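Local coordinates for protein hydrogenase maturation factor (Thermoanaerobacter tengcongensis, PDB 3VTH) that probably transfers a carbamoyl group from carbamoyl phosphate, at the expense of ATP, to the C-terminal cysteine of HypE during [NiFe]-hydrogenase maturation, at residues E165-S168 with R169-H172; Q482-H485 with A486-A489. All coordinates share one frame; numbering follows the deposited sequence.

Interaction 1 (E165-S168 with R169-H172). With ZN (zinc ion), chain D.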
loop_
_atom_site.group_PDB
_atom_site.type_symbol
_atom_site.label_atom_id
_atom_site.label_comp_id
_atom_site.label_asym_id
_atom_site.label_seq_id
_atom_site.Cartn_x
_atom_site.Cartn_y
_atom_site.Cartn_z
ATOM N N GLU A 165 11.388 25.427 28.253
ATOM C CA GLU A 165 12.757 25.939 28.364
ATOM C C GLU A 165 13.816 24.851 28.136
ATOM O O GLU A 165 14.829 25.098 27.487
ATOM C CB GLU A 165 12.948 26.609 29.733
ATOM C CG GLU A 165 14.288 27.308 29.924
ATOM C CD GLU A 165 14.451 27.946 31.313
ATOM O OE1 GLU A 165 13.783 27.518 32.285
ATOM O OE2 GLU A 165 15.267 28.880 31.437
ATOM N N LYS A 166 13.579 23.650 28.658
ATOM C CA LYS A 166 14.548 22.564 28.491
ATOM C C LYS A 166 14.624 22.055 27.047
ATOM O O LYS A 166 15.715 21.802 26.521
ATOM C CB LYS A 166 14.239 21.396 29.424
ATOM C CG LYS A 166 14.556 21.663 30.877
ATOM C CD LYS A 166 14.734 20.339 31.612
ATOM C CE LYS A 166 13.453 19.873 32.274
ATOM N NZ LYS A 166 13.353 20.480 33.646
ATOM N N CYS A 167 13.470 21.913 26.407
ATOM C CA CYS A 167 13.440 21.445 25.022
ATOM C C CYS A 167 14.047 22.483 24.091
ATOM O O CYS A 167 14.740 22.132 23.140
ATOM C CB CYS A 167 12.019 21.095 24.593
ATOM S SG CYS A 167 11.463 19.534 25.294
ATOM N N SER A 168 13.775 23.752 24.374
ATOM C CA SER A 168 14.351 24.863 23.618
ATOM C C SER A 168 15.884 24.937 23.741
ATOM O O SER A 168 16.579 25.251 22.762
ATOM C CB SER A 168 13.734 26.178 24.071
ATOM O OG SER A 168 14.309 27.256 23.357
ATOM N N ARG A 169 16.411 24.600 24.907
ATOM C CA ARG A 169 17.846 24.514 25.119
ATOM C C ARG A 169 18.456 23.411 24.277
ATOM O O ARG A 169 19.445 23.594 23.640
ATOM C CB ARG A 169 18.193 24.330 26.603
ATOM C CG ARG A 169 18.027 25.610 27.416
ATOM C CD ARG A 169 18.538 25.596 28.882
ATOM N NE ARG A 169 18.475 24.291 29.529
ATOM C CZ ARG A 169 17.715 23.978 30.581
ATOM N NH1 ARG A 169 16.939 24.872 31.165
ATOM N NH2 ARG A 169 17.746 22.752 31.055
ATOM N N GLU A 170 17.820 22.262 24.258
ATOM C CA GLU A 170 18.252 21.152 23.419
ATOM C C GLU A 170 18.217 21.532 21.940
ATOM O O GLU A 170 19.164 21.254 21.196
ATOM C CB GLU A 170 17.352 19.935 23.635
ATOM C CG GLU A 170 17.492 19.260 24.995
ATOM C CD GLU A 170 16.540 18.064 25.116
ATOM O OE1 GLU A 170 15.405 18.149 24.612
ATOM O OE2 GLU A 170 16.926 17.037 25.700
ATOM N N TYR A 171 17.115 22.161 21.533
ATOM C CA TYR A 171 16.904 22.630 20.159
ATOM C C TYR A 171 18.027 23.575 19.705
ATOM O O TYR A 171 18.461 23.527 18.548
ATOM C CB TYR A 171 15.548 23.338 20.064
ATOM C CG TYR A 171 15.162 23.815 18.677
ATOM C CD1 TYR A 171 15.580 25.065 18.193
ATOM C CD2 TYR A 171 14.372 23.023 17.850
ATOM C CE1 TYR A 171 15.203 25.499 16.909
ATOM C CE2 TYR A 171 13.994 23.457 16.578
ATOM C CZ TYR A 171 14.410 24.680 16.117
ATOM O OH TYR A 171 14.038 25.076 14.847
ATOM N N HIS A 172 18.479 24.434 20.616
ATOM C CA HIS A 172 19.512 25.421 20.297
ATOM C C HIS A 172 20.946 24.974 20.614
ATOM O O HIS A 172 21.883 25.757 20.456
ATOM C CB HIS A 172 19.192 26.785 20.961
ATOM C CG HIS A 172 18.005 27.472 20.357
ATOM N ND1 HIS A 172 16.764 27.477 20.953
ATOM C CD2 HIS A 172 17.860 28.134 19.185
ATOM C CE1 HIS A 172 15.908 28.127 20.185
ATOM N NE2 HIS A 172 16.547 28.535 19.105
HETATM ZN ZN ZN D . 9.741 20.129 26.713
#
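Arg169 folds back along the helix so that its guanidinium lies against Lys166, one face set over Lys166 CA, which stands 4.0 Å above the plane near its centre. The two chains run side by side and point the same way, and Arg169 NH2 comes to 3.4 Å from Lys166 CG; the contact is with the lysine's aliphatic part, its ammonium lying farther off. A bend at chi3 (-30°) turns the end of Arg169 back over the preceding turn. Glu165 passes obliquely on the neighbouring side, its carboxylate 60° from the guanidinium plane, and Glu165 OE1 to Arg169 NH1, at 4.3 Å, is too long for a salt bridge. This is helix 165-171 of a HypF zinc finger, a Cys4 site in which Cys167 SG binds zinc at 2.3 Å and Cys164, Cys186 and Cys189 complete the set. Glu170, one turn on from Lys166, rests its CG 3.5 Å from Lys166 O and carries its carboxylate on to a salt bridge with Arg128; an alanine here would probably leave Arg128 without its carboxylate partner and weaken the tie to that loop. The last turn closes on Ser168 O, which accepts from His172 N at 3.0 Å and from His172 ND1 at 2.9 Å, the two donors arriving from opposite faces of the carbonyl plane. The ND1 bond limits the ring's rotation; Tyr171 CD1 lies over one ring face and Ser168 OG at its edge. The phenol of Tyr171 reaches past this turn, stacking on His180 and hydrogen-bonding Gln182 through OH.

Interaction 2 (Q482-H485 with A486-A489). With FE (Fe (III) ion), chain I; AP2 (phosphomethylphosphonic acid adenosyl ester), chain H.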
loop_
_atom_site.group_PDB
_atom_site.type_symbol
_atom_site.label_atom_id
_atom_site.label_comp_id
_atom_site.label_asym_id
_atom_site.label_seq_id
_atom_site.Cartn_x
_atom_site.Cartn_y
_atom_site.Cartn_z
ATOM N N GLN A 482 -8.288 1.795 -20.337
ATOM C CA GLN A 482 -8.836 0.472 -20.087
ATOM C C GLN A 482 -8.141 -0.120 -18.853
ATOM O O GLN A 482 -6.940 0.042 -18.678
ATOM C CB GLN A 482 -8.685 -0.432 -21.306
ATOM C CG GLN A 482 -9.633 -1.646 -21.256
ATOM C CD GLN A 482 -9.102 -2.781 -20.391
ATOM O OE1 GLN A 482 -7.895 -3.023 -20.343
ATOM N NE2 GLN A 482 -10.006 -3.492 -19.714
ATOM N N HIS A 483 -8.923 -0.801 -18.012
ATOM C CA HIS A 483 -8.497 -1.270 -16.679
ATOM C C HIS A 483 -7.237 -2.134 -16.695
ATOM O O HIS A 483 -6.315 -1.933 -15.900
ATOM C CB HIS A 483 -9.647 -2.067 -16.050
ATOM C CG HIS A 483 -9.420 -2.439 -14.616
ATOM N ND1 HIS A 483 -9.721 -1.589 -13.572
ATOM C CD2 HIS A 483 -8.953 -3.580 -14.051
ATOM C CE1 HIS A 483 -9.441 -2.188 -12.426
ATOM N NE2 HIS A 483 -8.977 -3.395 -12.688
ATOM N N HIS A 484 -7.214 -3.126 -17.584
ATOM C CA HIS A 484 -6.105 -4.057 -17.637
ATOM C C HIS A 484 -4.858 -3.447 -18.237
ATOM O O HIS A 484 -3.753 -3.745 -17.790
ATOM C CB HIS A 484 -6.558 -5.384 -18.264
ATOM C CG HIS A 484 -7.684 -5.988 -17.490
ATOM N ND1 HIS A 484 -9.005 -5.699 -17.759
ATOM C CD2 HIS A 484 -7.686 -6.745 -16.365
ATOM C CE1 HIS A 484 -9.775 -6.298 -16.868
ATOM N NE2 HIS A 484 -8.999 -6.940 -16.014
ATOM N N HIS A 485 -5.041 -2.567 -19.218
ATOM C CA HIS A 485 -3.941 -1.774 -19.724
ATOM C C HIS A 485 -3.301 -1.009 -18.556
ATOM O O HIS A 485 -2.079 -1.008 -18.419
ATOM C CB HIS A 485 -4.439 -0.837 -20.846
ATOM C CG HIS A 485 -3.351 -0.094 -21.563
ATOM N ND1 HIS A 485 -3.598 1.049 -22.290
ATOM C CD2 HIS A 485 -2.016 -0.322 -21.659
ATOM C CE1 HIS A 485 -2.466 1.493 -22.808
ATOM N NE2 HIS A 485 -1.490 0.691 -22.424
ATOM N N ALA A 486 -4.120 -0.378 -17.712
ATOM C CA ALA A 486 -3.616 0.367 -16.550
ATOM C C ALA A 486 -2.827 -0.507 -15.565
ATOM O O ALA A 486 -1.792 -0.072 -15.065
ATOM C CB ALA A 486 -4.750 1.086 -15.838
ATOM N N HIS A 487 -3.312 -1.720 -15.268
ATOM C CA HIS A 487 -2.551 -2.666 -14.417
ATOM C C HIS A 487 -1.153 -2.896 -15.005
ATOM O O HIS A 487 -0.139 -2.812 -14.291
ATOM C CB HIS A 487 -3.263 -4.037 -14.300
ATOM C CG HIS A 487 -4.287 -4.131 -13.205
ATOM N ND1 HIS A 487 -4.016 -3.821 -11.886
ATOM C CD2 HIS A 487 -5.571 -4.573 -13.231
ATOM C CE1 HIS A 487 -5.093 -4.050 -11.153
ATOM N NE2 HIS A 487 -6.052 -4.504 -11.947
ATOM N N ILE A 488 -1.081 -3.190 -16.304
ATOM C CA ILE A 488 0.218 -3.455 -16.939
ATOM C C ILE A 488 1.124 -2.211 -16.871
ATOM O O ILE A 488 2.322 -2.318 -16.562
ATOM C CB ILE A 488 0.067 -3.956 -18.420
ATOM C CG1 ILE A 488 -0.775 -5.232 -18.491
ATOM C CG2 ILE A 488 1.447 -4.182 -19.108
ATOM C CD1 ILE A 488 -0.329 -6.369 -17.536
ATOM N N ALA A 489 0.540 -1.036 -17.131
ATOM C CA ALA A 489 1.301 0.220 -17.122
ATOM C C ALA A 489 1.810 0.589 -15.725
ATOM O O ALA A 489 2.885 1.190 -15.607
ATOM C CB ALA A 489 0.465 1.366 -17.679
HETATM FE FE FE I . -8.114 -5.009 -11.449
HETATM P PB AP2 H . -10.840 -6.014 -9.975
HETATM O O1B AP2 H . -10.986 -7.514 -10.047
HETATM O O2B AP2 H . -9.991 -5.374 -11.029
HETATM O O3B AP2 H . -12.160 -5.331 -9.719
HETATM C C3A AP2 H . -9.933 -5.790 -8.421
HETATM P PA AP2 H . -8.227 -6.413 -8.425
HETATM O O1A AP2 H . -7.715 -5.844 -7.109
HETATM O O2A AP2 H . -7.437 -6.184 -9.691
HETATM O "O5'" AP2 H . -8.381 -8.020 -8.310
HETATM C "C5'" AP2 H . -8.866 -8.549 -7.082
HETATM C "C4'" AP2 H . -9.254 -9.978 -7.388
HETATM O "O4'" AP2 H . -8.076 -10.771 -7.543
HETATM C "C3'" AP2 H . -10.022 -10.629 -6.255
HETATM O "O3'" AP2 H . -11.395 -10.224 -6.272
HETATM C "C2'" AP2 H . -9.803 -12.090 -6.591
HETATM O "O2'" AP2 H . -10.764 -12.432 -7.597
HETATM C "C1'" AP2 H . -8.376 -12.118 -7.156
HETATM N N9 AP2 H . -7.484 -12.619 -6.070
HETATM C C8 AP2 H . -7.216 -12.030 -4.878
HETATM N N7 AP2 H . -6.399 -12.800 -4.109
HETATM C C5 AP2 H . -6.124 -13.914 -4.815
HETATM C C6 AP2 H . -5.328 -15.148 -4.598
HETATM N N6 AP2 H . -4.631 -15.346 -3.450
HETATM N N1 AP2 H . -5.327 -16.076 -5.595
HETATM C C2 AP2 H . -5.993 -15.897 -6.756
HETATM N N3 AP2 H . -6.746 -14.805 -7.011
HETATM C C4 AP2 H . -6.846 -13.801 -6.095
#
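His483 and His487, one turn apart on helix 483-494, converge on the ferric ion in the Kae1-like domain, an HxxxH metal site like that of the Kae1 family. Each ligates through NE2: His483 NE2 and His487 NE2 both stand 2.2 Å from the iron. O2B and O2A of the nucleotide analogue, with Asp507 and Asp734, complete the coordination. The imidazoles meet obliquely, their planes at 87° and centroids 4.7 Å apart. Different first torsions allow this: His483 has CG anti to the backbone N (chi1 -172°), whereas in His487 it lies beside that N, and the two side chains, leaving successive turns, close on a single point. His483 NE2 and His487 NE2 are 3.2 Å apart because both bind the metal. Asp460 accepts from His483 ND1 and helps fix that ring, while His484 NE2 bonds to and helps position Asp507.

No side of this contact faces solvent, all eight residues being buried, so the contrast lies between the crowded metal end and the more sparsely touching far side. There Ile488 and Ala489 meet the preceding turn mainly through backbone atoms, with Ile488 CG1 lying 3.4 Å from His484 O; Ile488 also packs on strands 501-507 and 517-525, and Ala489 on helix 737-749. The start of the helix is capped by Gln482: its OE1 takes His485 N at 3.1 Å, with a weaker bond from His484 N, while its NE2, which also bonds Tyr511 O, donates in the ring plane of His484, almost straight at 173°, Gln482 NE2 to His484 ND1 measuring 3.1 Å.

Overall arrangement
Interaction 1 comes first along the chain, in the HypF finger range, and interaction 2 follows more than 300 residues later in the Kae1-like domain. Their centres are about 53 Å apart and their nearest atoms about 40 Å, on opposite sides of the chain's centre, so neither touches the other. They share no helix or sheet: the first is a surface contact about 37 Å from the chain's centre, the second a buried one about 18 Å from it. Each helix contributes to a metal site: one cysteine of four to zinc, two histidines to iron. The separation is consistent with distinct modules, the nucleotide phosphates meeting iron only in the second.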